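Local structure of RNA-dependent RNA polymerase (Dera Ghazi Khan orthonairovirus, 6DX2) at residues A[50-55]-A[59-64]; A[9-14]-A[115-120]; A[67-70]-A[75-78]. The protein carries, in the N-terminal piece modelled here, a viral OTU cysteine protease domain that acts as a deubiquitinase, and as a whole probably polymerises viral RNA. All coordinates share one frame; numbering follows the deposited sequence.

Contact 1. Residues A[50-55]-A[59-64]; sequences LLFESL and RSIKNT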
ATOM      1  N   LEU A  50      -2.031   9.537  -4.632  1.00 30.22           N
ATOM      2  CA  LEU A  50      -0.727   9.344  -5.264  1.00 30.75           C
ATOM      3  C   LEU A  50      -0.839   9.090  -6.756  1.00 32.34           C
ATOM      4  O   LEU A  50       0.088   9.460  -7.503  1.00 36.56           O
ATOM      5  CB  LEU A  50       0.019   8.220  -4.580  1.00 28.41           C
ATOM      6  CG  LEU A  50       0.452   8.600  -3.156  1.00 28.49           C
ATOM      7  CD1 LEU A  50       1.011   7.399  -2.473  1.00 31.48           C
ATOM      8  CD2 LEU A  50       1.525   9.740  -3.144  1.00 33.58           C
ATOM      9  N   LEU A  51      -1.924   8.470  -7.221  1.00 31.91           N
ATOM     10  CA  LEU A  51      -2.046   8.220  -8.661  1.00 35.72           C
ATOM     11  C   LEU A  51      -2.620   9.411  -9.421  1.00 39.62           C
ATOM     12  O   LEU A  51      -2.189   9.677 -10.549  1.00 41.10           O
ATOM     13  CB  LEU A  51      -2.916   7.008  -8.927  1.00 33.42           C
ATOM     14  CG  LEU A  51      -2.394   5.725  -8.342  1.00 31.26           C
ATOM     15  CD1 LEU A  51      -3.452   4.632  -8.532  1.00 33.86           C
ATOM     16  CD2 LEU A  51      -1.055   5.277  -9.068  1.00 33.32           C
ATOM     17  N   PHE A  52      -3.548  10.169  -8.822  1.00 38.15           N
ATOM     18  CA  PHE A  52      -4.314  11.184  -9.524  1.00 38.42           C
ATOM     19  C   PHE A  52      -4.200  12.591  -8.947  1.00 37.70           C
ATOM     20  O   PHE A  52      -4.779  13.510  -9.532  1.00 41.98           O
ATOM     21  CB  PHE A  52      -5.819  10.813  -9.536  1.00 41.79           C
ATOM     22  CG  PHE A  52      -6.100   9.476 -10.198  1.00 39.10           C
ATOM     23  CD1 PHE A  52      -6.171   9.378 -11.575  1.00 50.16           C
ATOM     24  CD2 PHE A  52      -6.257   8.326  -9.452  1.00 34.60           C
ATOM     25  CE1 PHE A  52      -6.388   8.123 -12.180  1.00 45.19           C
ATOM     26  CE2 PHE A  52      -6.501   7.067 -10.066  1.00 37.67           C
ATOM     27  CZ  PHE A  52      -6.549   6.986 -11.402  1.00 40.31           C
ATOM     28  N   GLU A  53      -3.529  12.781  -7.804  1.00 38.21           N
ATOM     29  CA  GLU A  53      -3.501  14.057  -7.081  1.00 40.34           C
ATOM     30  C   GLU A  53      -4.908  14.503  -6.732  1.00 46.73           C
ATOM     31  O   GLU A  53      -5.222  15.693  -6.697  1.00 45.56           O
ATOM     32  CB  GLU A  53      -2.751  15.149  -7.869  1.00 49.27           C
ATOM     33  CG  GLU A  53      -1.279  14.815  -8.125  1.00 60.61           C
ATOM     34  CD  GLU A  53      -0.344  15.012  -6.901  1.00 74.19           C
ATOM     35  OE1 GLU A  53       0.709  14.335  -6.864  1.00 78.91           O
ATOM     36  OE2 GLU A  53      -0.623  15.833  -5.995  1.00 77.28           O
ATOM     37  N   SER A  54      -5.765  13.527  -6.462  1.00 41.70           N
ATOM     38  CA  SER A  54      -7.149  13.776  -6.134  1.00 38.20           C
ATOM     39  C   SER A  54      -7.639  12.548  -5.389  1.00 37.25           C
ATOM     40  O   SER A  54      -7.103  11.457  -5.568  1.00 34.81           O
ATOM     41  CB  SER A  54      -7.975  14.012  -7.396  1.00 46.02           C
ATOM     42  OG  SER A  54      -9.351  13.828  -7.138  1.00 52.97           O
ATOM     43  N   LEU A  55      -8.676  12.740  -4.556  1.00 44.29           N
ATOM     44  CA  LEU A  55      -9.261  11.634  -3.822  1.00 39.76           C
ATOM     45  C   LEU A  55     -10.414  10.987  -4.569  1.00 45.10           C
ATOM     46  O   LEU A  55     -10.906   9.925  -4.147  1.00 40.27           O
ATOM     47  CB  LEU A  55      -9.766  12.119  -2.452  1.00 39.20           C
ATOM     48  CG  LEU A  55      -8.747  12.779  -1.539  1.00 45.54           C
ATOM     49  CD1 LEU A  55      -9.301  12.972  -0.163  1.00 44.81           C
ATOM     50  CD2 LEU A  55      -7.456  11.932  -1.472  1.00 41.27           C
ATOM     51  N   ARG A  59     -12.953   5.001  -5.246  1.00 37.14           N
ATOM     52  CA  ARG A  59     -13.819   3.854  -5.512  1.00 33.88           C
ATOM     53  C   ARG A  59     -13.392   3.093  -6.764  1.00 40.48           C
ATOM     54  O   ARG A  59     -13.513   1.865  -6.817  1.00 39.04           O
ATOM     55  CB  ARG A  59     -15.284   4.292  -5.667  1.00 37.45           C
ATOM     56  CG  ARG A  59     -15.853   5.157  -4.516  1.00 43.60           C
ATOM     57  CD  ARG A  59     -17.406   5.297  -4.579  1.00 51.77           C
ATOM     58  NE  ARG A  59     -17.979   4.131  -3.911  1.00 70.06           N
ATOM     59  CZ  ARG A  59     -18.540   4.143  -2.702  1.00 79.02           C
ATOM     60  NH1 ARG A  59     -18.674   5.281  -2.018  1.00 80.71           N
ATOM     61  NH2 ARG A  59     -18.999   3.011  -2.188  1.00 83.00           N
ATOM     62  N   SER A  60     -12.918   3.787  -7.794  1.00 41.40           N
ATOM     63  CA  SER A  60     -12.528   3.053  -8.993  1.00 40.16           C
ATOM     64  C   SER A  60     -11.275   2.224  -8.755  1.00 38.55           C
ATOM     65  O   SER A  60     -11.080   1.197  -9.416  1.00 44.11           O
ATOM     66  CB  SER A  60     -12.343   4.016 -10.157  1.00 50.43           C
ATOM     67  OG  SER A  60     -11.275   4.872  -9.878  1.00 55.69           O
ATOM     68  N   ILE A  61     -10.440   2.626  -7.812  1.00 34.72           N
ATOM     69  CA  ILE A  61      -9.297   1.792  -7.445  1.00 41.64           C
ATOM     70  C   ILE A  61      -9.772   0.477  -6.850  1.00 38.13           C
ATOM     71  O   ILE A  61      -9.233  -0.590  -7.158  1.00 32.77           O
ATOM     72  CB  ILE A  61      -8.391   2.552  -6.473  1.00 39.43           C
ATOM     73  CG1 ILE A  61      -7.650   3.630  -7.263  1.00 40.86           C
ATOM     74  CG2 ILE A  61      -7.448   1.607  -5.790  1.00 38.52           C
ATOM     75  CD1 ILE A  61      -7.365   4.787  -6.417  1.00 44.39           C
ATOM     76  N   LYS A  62     -10.794   0.541  -5.987  1.00 38.14           N
ATOM     77  CA  LYS A  62     -11.430  -0.677  -5.489  1.00 39.67           C
ATOM     78  C   LYS A  62     -11.923  -1.553  -6.622  1.00 37.10           C
ATOM     79  O   LYS A  62     -11.873  -2.781  -6.524  1.00 39.67           O
ATOM     80  CB  LYS A  62     -12.620  -0.346  -4.573  1.00 40.14           C
ATOM     81  CG  LYS A  62     -12.152   0.168  -3.199  1.00 41.95           C
ATOM     82  CD  LYS A  62     -13.377   0.357  -2.311  1.00 44.21           C
ATOM     83  CE  LYS A  62     -13.037  -0.033  -0.915  1.00 39.16           C
ATOM     84  NZ  LYS A  62     -14.224  -0.041  -0.059  1.00 34.92           N
ATOM     85  N   ASN A  63     -12.516  -0.943  -7.666  1.00 36.29           N
ATOM     86  CA  ASN A  63     -13.050  -1.754  -8.756  1.00 37.42           C
ATOM     87  C   ASN A  63     -11.933  -2.462  -9.506  1.00 36.17           C
ATOM     88  O   ASN A  63     -12.100  -3.609  -9.943  1.00 38.56           O
ATOM     89  CB  ASN A  63     -13.881  -0.886  -9.706  1.00 43.84           C
ATOM     90  CG  ASN A  63     -15.186  -0.428  -9.063  1.00 49.56           C
ATOM     91  OD1 ASN A  63     -15.692  -1.088  -8.168  1.00 49.25           O
ATOM     92  ND2 ASN A  63     -15.732   0.692  -9.523  1.00 50.26           N
ATOM     93  N   THR A  64     -10.787  -1.786  -9.640  1.00 35.56           N
ATOM     94  CA  THR A  64      -9.616  -2.389 -10.255  1.00 38.24           C
ATOM     95  C   THR A  64      -9.124  -3.569  -9.432  1.00 35.53           C
ATOM     96  O   THR A  64      -8.857  -4.648  -9.980  1.00 35.79           O
ATOM     97  CB  THR A  64      -8.531  -1.324 -10.417  1.00 37.45           C
ATOM     98  OG1 THR A  64      -8.986  -0.368 -11.383  1.00 37.69           O
ATOM     99  CG2 THR A  64      -7.280  -1.976 -10.924  1.00 42.77           C
TER
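Two consecutive helices of the OTU-like cysteine protease domain, joined by a short turn, meet here: the last turn of helix 42-52 faces the first turns of helix 58-71. In OTU proteases the nucleophilic cysteine starts the first of these helices, so the contact probably lies at the end remote from the active site. Ile61 reaches from helix 58-71 to the last turn of helix 42-52. On its side of the contact the CD1 methyl does all the touching, meeting both Leu51 and Phe52. Leu51 comes to it methyl to methyl, CD1 to CD1, at 4.5 Å. Both contacts are loose and purely apolar. Leu51 continues the apolar layer inward onto Leu112 and Leu142, while Ile61 also rests on Val47, Ser48 and Leu108; Phe52, by contrast, is exposed. Beyond Phe52 the helix ends at Glu53, whose positive phi of 57° turns the chain out of the helical path. The turn is then tied down by polar bonds, with Ser54 O accepting from Ser48 OG and Ser54 OG bonded to Ser56 N. The two backbones stay well apart, the nearest CA atoms, of Leu51 and Ile61, being 9.8 Å from each other. Phe52 offers the edge of its ring: the rim atom Phe52 CE2 lies 4.4 Å from Ile61 CD1, which sits close to the ring plane.

Contact 2. Residues A[9-14]-A[115-120]; sequences INWQPN and TIILWE
Trp11 and Trp119 meet as an offset edge-to-face pair, the edge of Trp11 turned toward the face of Trp119, with six-membered centroids 5.9 Å apart and planes at 61°. Around this pair the packing is tight. Trp11 CZ2 comes within 4.0 Å of Trp119 CH2, and Trp11 CH2 lies 3.9 Å from Ile117 CG2. That same Ile117 methyl lies above one face of Trp119, toward its rim. Ile9 splits its branches between the indoles: CG2, anti to the backbone N, sits above a face of Trp11 near the rim, while CG1, beside that N (chi1 -78°), carries CD1 to the Trp119 edge in the ring plane, 3.7 Å from CH2. The loose side is the chain beyond Trp11, where Gln12 and Pro13 of the outermost strand 12-13, and Asn14 after it, are exposed; Gln12 NE2 makes a weak bond to Pro13 O. Strands 18-21 and 127-133 separate the two backbones in the mixed sheet, and the large side chains meet over one face of it. Every contact between the segments joins apolar or aromatic groups. Buried Trp119 keeps a hydrogen bond for its NE1, to Asn143 OD1, while Lys132 probably adds electrostatic attraction to the Trp11 ring.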
ATOM      1  N   ILE A   9      18.070   1.464  -0.585  1.00 58.00           N
ATOM      2  CA  ILE A   9      17.719   0.586   0.521  1.00 52.95           C
ATOM      3  C   ILE A   9      17.895  -0.851   0.071  1.00 49.78           C
ATOM      4  O   ILE A   9      17.676  -1.183  -1.102  1.00 45.64           O
ATOM      5  CB  ILE A   9      16.276   0.837   0.989  1.00 44.89           C
ATOM      6  CG1 ILE A   9      16.207   2.095   1.841  1.00 51.24           C
ATOM      7  CG2 ILE A   9      15.674  -0.358   1.806  1.00 43.84           C
ATOM      8  CD1 ILE A   9      14.766   2.511   2.157  1.00 44.55           C
ATOM      9  N   ASN A  10      18.250  -1.710   1.034  1.00 42.82           N
ATOM     10  CA  ASN A  10      18.378  -3.152   0.836  1.00 55.63           C
ATOM     11  C   ASN A  10      17.066  -3.869   1.187  1.00 53.23           C
ATOM     12  O   ASN A  10      16.636  -3.900   2.344  1.00 53.74           O
ATOM     13  CB  ASN A  10      19.551  -3.664   1.663  1.00 62.92           C
ATOM     14  CG  ASN A  10      20.892  -3.134   1.145  1.00 67.88           C
ATOM     15  OD1 ASN A  10      20.988  -2.655   0.002  1.00 60.74           O
ATOM     16  ND2 ASN A  10      21.927  -3.217   1.980  1.00 76.93           N
ATOM     17  N   TRP A  11      16.437  -4.457   0.179  1.00 39.25           N
ATOM     18  CA  TRP A  11      15.133  -5.091   0.323  1.00 38.06           C
ATOM     19  C   TRP A  11      15.335  -6.601   0.305  1.00 38.52           C
ATOM     20  O   TRP A  11      16.091  -7.112  -0.520  1.00 42.63           O
ATOM     21  CB  TRP A  11      14.201  -4.673  -0.819  1.00 38.50           C
ATOM     22  CG  TRP A  11      13.823  -3.228  -0.745  1.00 37.91           C
ATOM     23  CD1 TRP A  11      14.349  -2.167  -1.437  1.00 39.89           C
ATOM     24  CD2 TRP A  11      12.813  -2.696   0.096  1.00 36.05           C
ATOM     25  NE1 TRP A  11      13.699  -1.010  -1.086  1.00 37.97           N
ATOM     26  CE2 TRP A  11      12.734  -1.311  -0.155  1.00 36.28           C
ATOM     27  CE3 TRP A  11      11.939  -3.277   0.993  1.00 34.51           C
ATOM     28  CZ2 TRP A  11      11.846  -0.473   0.516  1.00 35.12           C
ATOM     29  CZ3 TRP A  11      11.008  -2.449   1.666  1.00 35.64           C
ATOM     30  CH2 TRP A  11      10.984  -1.045   1.412  1.00 34.29           C
ATOM     31  N   GLN A  12      14.679  -7.307   1.210  1.00 42.28           N
ATOM     32  CA  GLN A  12      14.902  -8.749   1.248  1.00 43.64           C
ATOM     33  C   GLN A  12      13.636  -9.432   0.758  1.00 37.24           C
ATOM     34  O   GLN A  12      12.567  -9.217   1.341  1.00 35.68           O
ATOM     35  CB  GLN A  12      15.241  -9.188   2.675  1.00 56.67           C
ATOM     36  CG  GLN A  12      15.595 -10.670   2.818  1.00 70.69           C
ATOM     37  CD  GLN A  12      16.374 -11.236   1.614  1.00 78.23           C
ATOM     38  OE1 GLN A  12      17.428 -10.719   1.241  1.00 70.25           O
ATOM     39  NE2 GLN A  12      15.859 -12.314   1.023  1.00 84.56           N
ATOM     40  N   PRO A  13      13.660 -10.188  -0.337  1.00 38.66           N
ATOM     41  CA  PRO A  13      12.416 -10.738  -0.862  1.00 40.56           C
ATOM     42  C   PRO A  13      12.128 -12.059  -0.176  1.00 40.62           C
ATOM     43  O   PRO A  13      13.039 -12.769   0.235  1.00 42.92           O
ATOM     44  CB  PRO A  13      12.729 -10.984  -2.348  1.00 46.00           C
ATOM     45  CG  PRO A  13      14.186 -11.104  -2.417  1.00 43.86           C
ATOM     46  CD  PRO A  13      14.764 -10.248  -1.310  1.00 44.74           C
ATOM     47  N   ASN A  14      10.850 -12.346   0.007  1.00 44.69           N
ATOM     48  CA  ASN A  14      10.482 -13.732   0.251  1.00 50.53           C
ATOM     49  C   ASN A  14      10.102 -14.374  -1.083  1.00 51.05           C
ATOM     50  O   ASN A  14      10.078 -13.722  -2.139  1.00 45.80           O
ATOM     51  CB  ASN A  14       9.397 -13.811   1.335  1.00 51.05           C
ATOM     52  CG  ASN A  14       8.073 -13.195   0.919  1.00 45.95           C
ATOM     53  OD1 ASN A  14       7.740 -13.118  -0.257  1.00 48.00           O
ATOM     54  ND2 ASN A  14       7.303 -12.763   1.897  1.00 52.96           N
ATOM     55  N   THR A 115       4.539  -0.421  -7.884  1.00 32.33           N
ATOM     56  CA  THR A 115       5.112  -0.895  -6.639  1.00 30.41           C
ATOM     57  C   THR A 115       4.487  -0.085  -5.530  1.00 27.88           C
ATOM     58  O   THR A 115       4.331   1.146  -5.677  1.00 30.08           O
ATOM     59  CB  THR A 115       6.641  -0.737  -6.697  1.00 33.09           C
ATOM     60  OG1 THR A 115       7.142  -1.696  -7.658  1.00 33.97           O
ATOM     61  CG2 THR A 115       7.322  -1.092  -5.356  1.00 34.78           C
ATOM     62  N   ILE A 116       4.137  -0.763  -4.426  1.00 30.06           N
ATOM     63  CA  ILE A 116       3.517  -0.117  -3.287  1.00 29.64           C
ATOM     64  C   ILE A 116       4.304  -0.489  -2.052  1.00 29.55           C
ATOM     65  O   ILE A 116       4.629  -1.660  -1.862  1.00 31.65           O
ATOM     66  CB  ILE A 116       2.035  -0.507  -3.111  1.00 33.91           C
ATOM     67  CG1 ILE A 116       1.254  -0.092  -4.394  1.00 37.09           C
ATOM     68  CG2 ILE A 116       1.510   0.104  -1.775  1.00 29.72           C
ATOM     69  CD1 ILE A 116      -0.226  -0.626  -4.448  1.00 35.33           C
ATOM     70  N   ILE A 117       4.641   0.500  -1.229  1.00 29.28           N
ATOM     71  CA  ILE A 117       5.420   0.236  -0.024  1.00 30.45           C
ATOM     72  C   ILE A 117       4.614   0.678   1.178  1.00 28.15           C
ATOM     73  O   ILE A 117       4.125   1.814   1.217  1.00 31.25           O
ATOM     74  CB  ILE A 117       6.777   0.952  -0.062  1.00 28.25           C
ATOM     75  CG1 ILE A 117       7.540   0.460  -1.271  1.00 30.67           C
ATOM     76  CG2 ILE A 117       7.550   0.753   1.279  1.00 29.89           C
ATOM     77  CD1 ILE A 117       8.882   1.261  -1.504  1.00 29.12           C
ATOM     78  N   LEU A 118       4.470  -0.220   2.152  1.00 28.42           N
ATOM     79  CA  LEU A 118       3.787   0.110   3.393  1.00 31.45           C
ATOM     80  C   LEU A 118       4.865   0.376   4.418  1.00 29.56           C
ATOM     81  O   LEU A 118       5.591  -0.542   4.815  1.00 32.21           O
ATOM     82  CB  LEU A 118       2.854  -1.006   3.860  1.00 31.68           C
ATOM     83  CG  LEU A 118       1.826  -1.519   2.841  1.00 38.02           C
ATOM     84  CD1 LEU A 118       0.808  -2.556   3.482  1.00 38.18           C
ATOM     85  CD2 LEU A 118       1.116  -0.351   2.152  1.00 38.68           C
ATOM     86  N   TRP A 119       4.986   1.644   4.844  1.00 27.03           N
ATOM     87  CA  TRP A 119       5.963   2.009   5.854  1.00 29.10           C
ATOM     88  C   TRP A 119       5.205   2.059   7.172  1.00 31.53           C
ATOM     89  O   TRP A 119       4.445   2.998   7.429  1.00 34.18           O
ATOM     90  CB  TRP A 119       6.559   3.384   5.559  1.00 30.61           C
ATOM     91  CG  TRP A 119       7.278   3.493   4.224  1.00 29.27           C
ATOM     92  CD1 TRP A 119       6.738   3.916   3.021  1.00 28.37           C
ATOM     93  CD2 TRP A 119       8.654   3.195   3.963  1.00 31.23           C
ATOM     94  NE1 TRP A 119       7.706   3.941   2.053  1.00 31.79           N
ATOM     95  CE2 TRP A 119       8.890   3.496   2.599  1.00 32.43           C
ATOM     96  CE3 TRP A 119       9.711   2.724   4.753  1.00 33.42           C
ATOM     97  CZ2 TRP A 119      10.104   3.280   1.975  1.00 31.93           C
ATOM     98  CZ3 TRP A 119      10.971   2.529   4.118  1.00 34.84           C
ATOM     99  CH2 TRP A 119      11.147   2.810   2.760  1.00 34.43           C
ATOM    100  N   GLU A 120       5.401   1.057   8.019  1.00 35.90           N
ATOM    101  CA  GLU A 120       4.806   1.086   9.344  1.00 37.04           C
ATOM    102  C   GLU A 120       5.683   1.921  10.250  1.00 36.19           C
ATOM    103  O   GLU A 120       6.871   1.622  10.443  1.00 42.51           O
ATOM    104  CB  GLU A 120       4.610  -0.325   9.888  1.00 39.01           C
ATOM    105  CG  GLU A 120       3.323  -0.940   9.298  1.00 57.17           C
ATOM    106  CD  GLU A 120       3.220  -2.451   9.438  1.00 72.68           C
ATOM    107  OE1 GLU A 120       3.198  -3.145   8.389  1.00 72.41           O
ATOM    108  OE2 GLU A 120       3.152  -2.937  10.591  1.00 78.15           O
TER

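Contact 3. Residues A[67-70]-A[75-78]; sequences SFAA and QCVQ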
ATOM      1  N   SER A  67     -11.463  -6.467  -9.951  1.00 42.67           N
ATOM      2  CA  SER A  67     -11.313  -7.155 -11.227  1.00 48.61           C
ATOM      3  C   SER A  67     -10.124  -8.097 -11.177  1.00 40.30           C
ATOM      4  O   SER A  67     -10.200  -9.235 -11.688  1.00 43.26           O
ATOM      5  CB  SER A  67     -11.153  -6.151 -12.381  1.00 44.97           C
ATOM      6  OG  SER A  67      -9.790  -5.761 -12.560  1.00 47.27           O
ATOM      7  N   PHE A  68      -9.032  -7.651 -10.540  1.00 37.40           N
ATOM      8  CA  PHE A  68      -7.883  -8.533 -10.404  1.00 38.97           C
ATOM      9  C   PHE A  68      -8.249  -9.761  -9.570  1.00 41.83           C
ATOM     10  O   PHE A  68      -7.860 -10.876  -9.909  1.00 39.73           O
ATOM     11  CB  PHE A  68      -6.690  -7.789  -9.805  1.00 33.24           C
ATOM     12  CG  PHE A  68      -5.417  -8.565  -9.887  1.00 37.11           C
ATOM     13  CD1 PHE A  68      -4.600  -8.476 -11.009  1.00 36.17           C
ATOM     14  CD2 PHE A  68      -5.077  -9.454  -8.865  1.00 33.14           C
ATOM     15  CE1 PHE A  68      -3.431  -9.217 -11.096  1.00 37.79           C
ATOM     16  CE2 PHE A  68      -3.919 -10.205  -8.949  1.00 39.41           C
ATOM     17  CZ  PHE A  68      -3.081 -10.066 -10.059  1.00 38.87           C
ATOM     18  N   ALA A  69      -8.948  -9.560  -8.440  1.00 36.69           N
ATOM     19  CA  ALA A  69      -9.319 -10.672  -7.563  1.00 40.20           C
ATOM     20  C   ALA A  69     -10.217 -11.677  -8.282  1.00 43.51           C
ATOM     21  O   ALA A  69     -10.114 -12.885  -8.055  1.00 43.75           O
ATOM     22  CB  ALA A  69     -10.006 -10.119  -6.291  1.00 37.34           C
ATOM     23  N   ALA A  70     -11.101 -11.196  -9.160  1.00 42.07           N
ATOM     24  CA  ALA A  70     -11.995 -12.072  -9.905  1.00 45.64           C
ATOM     25  C   ALA A  70     -11.248 -12.903 -10.952  1.00 47.94           C
ATOM     26  O   ALA A  70     -11.541 -14.105 -11.139  1.00 47.80           O
ATOM     27  CB  ALA A  70     -13.093 -11.226 -10.559  1.00 43.54           C
ATOM     28  N   GLN A  75      -3.260 -15.461  -7.517  1.00 40.79           N
ATOM     29  CA  GLN A  75      -2.197 -14.517  -7.213  1.00 40.68           C
ATOM     30  C   GLN A  75      -2.509 -13.613  -6.016  1.00 44.12           C
ATOM     31  O   GLN A  75      -1.655 -12.827  -5.604  1.00 47.65           O
ATOM     32  CB  GLN A  75      -1.932 -13.631  -8.427  1.00 47.21           C
ATOM     33  CG  GLN A  75      -1.829 -14.437  -9.729  1.00 56.90           C
ATOM     34  CD  GLN A  75      -0.827 -15.579  -9.638  1.00 66.00           C
ATOM     35  OE1 GLN A  75      -1.183 -16.768  -9.772  1.00 67.52           O
ATOM     36  NE2 GLN A  75       0.439 -15.226  -9.406  1.00 67.00           N
ATOM     37  N   CYS A  76      -3.711 -13.690  -5.457  1.00 41.91           N
ATOM     38  CA  CYS A  76      -4.081 -12.866  -4.302  1.00 41.92           C
ATOM     39  C   CYS A  76      -3.715 -13.610  -3.018  1.00 39.83           C
ATOM     40  O   CYS A  76      -4.579 -14.119  -2.292  1.00 39.91           O
ATOM     41  CB  CYS A  76      -5.574 -12.565  -4.354  1.00 38.69           C
ATOM     42  SG  CYS A  76      -6.036 -11.594  -5.848  1.00 39.97           S
ATOM     43  N   VAL A  77      -2.401 -13.744  -2.798  1.00 38.61           N
ATOM     44  CA  VAL A  77      -1.920 -14.699  -1.789  1.00 42.16           C
ATOM     45  C   VAL A  77      -2.469 -14.337  -0.414  1.00 48.04           C
ATOM     46  O   VAL A  77      -2.997 -15.201   0.314  1.00 44.62           O
ATOM     47  CB  VAL A  77      -0.378 -14.734  -1.768  1.00 44.46           C
ATOM     48  CG1 VAL A  77       0.163 -15.586  -0.611  1.00 44.22           C
ATOM     49  CG2 VAL A  77       0.159 -15.232  -3.095  1.00 53.43           C
ATOM     50  N   GLN A  78      -2.355 -13.052  -0.037  1.00 45.92           N
ATOM     51  CA  GLN A  78      -2.762 -12.682   1.307  1.00 40.69           C
ATOM     52  C   GLN A  78      -4.272 -12.717   1.441  1.00 38.02           C
ATOM     53  O   GLN A  78      -4.794 -13.143   2.475  1.00 40.40           O
ATOM     54  CB  GLN A  78      -2.211 -11.303   1.679  1.00 41.24           C
ATOM     55  CG  GLN A  78      -0.681 -11.221   1.797  1.00 44.30           C
ATOM     56  CD  GLN A  78      -0.083 -12.178   2.835  1.00 61.48           C
ATOM     57  OE1 GLN A  78       0.423 -13.263   2.498  1.00 71.95           O
ATOM     58  NE2 GLN A  78      -0.134 -11.779   4.100  1.00 63.43           N
TER
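Phe68 turns its ring toward Cys76 because CG lies anti to the backbone N (chi1 -169°), which swings the ring off the helix to the side where segment 75-78 comes back. Cys76 answers with SG anti to its own carbonyl carbon (chi1 -62°), pointing the sulfur at the helix. The two meet as a sulfur-aromatic contact at the ring edge: SG is 5.0 Å from the centroid of the Phe68 ring and 82° off its normal, so it faces the rim hydrogens and not the pi cloud. The closest ring atom is CD2 of Phe68, 3.8 Å from Cys76 SG. The sulfur is also lodged against the helix backbone, since Ala69 CA comes to 3.8 Å from the same SG, with the Ala69 methyl a little farther off. Gln75 extends the rim contact with its CB, 4.0 Å from Phe68 CE2. Its chain then bends at chi2 and carries the amide away from the ring, leaving the aliphatic root to do the touching. An inverse gamma turn centred on Cys76, with a weak bond from Val77 N to Gln75 O, makes the sharp bend that presents this buried thiol just ahead of the weakly bonded helix that follows. Helix 102-112 backs the contact: Ile107 touches both Phe68 and Cys76, Lys110 NZ binds Gln75 O, and Glu106 OE1 accepts from Gln78 N. Ala69, on the last turns of helix 58-71, packs in addition on Tyr89 and Arg90, which places the contact among helices 58-71, 77-82, 86-93 and 102-112.

How the contacts relate
Contacts 1 and 3 share helix 58-71, one near its start and the other near its end. Each joins pieces close in sequence, nested inside the long loop that contact 2 closes by bringing together segments about a hundred residues apart, on one face of the sheet. Contact 1 sets exposed Phe52 against buried Ile61, and contact 3 exposed Gln75 beside buried Ala69 and Cys76; no touching residue of contact 2 is exposed. None relies on hydrogen bonds between its segments, yet their chemistry differs: sparse methyl and ring-rim contacts in 1, a tryptophan pair braced by isoleucines in 2, a thiol at a ring edge in 3. Helix 102-112 packs on residues that make contacts 1 and 3; it meets strand 116-121 through Ile116 and Leu118, which do not touch segment 9-14.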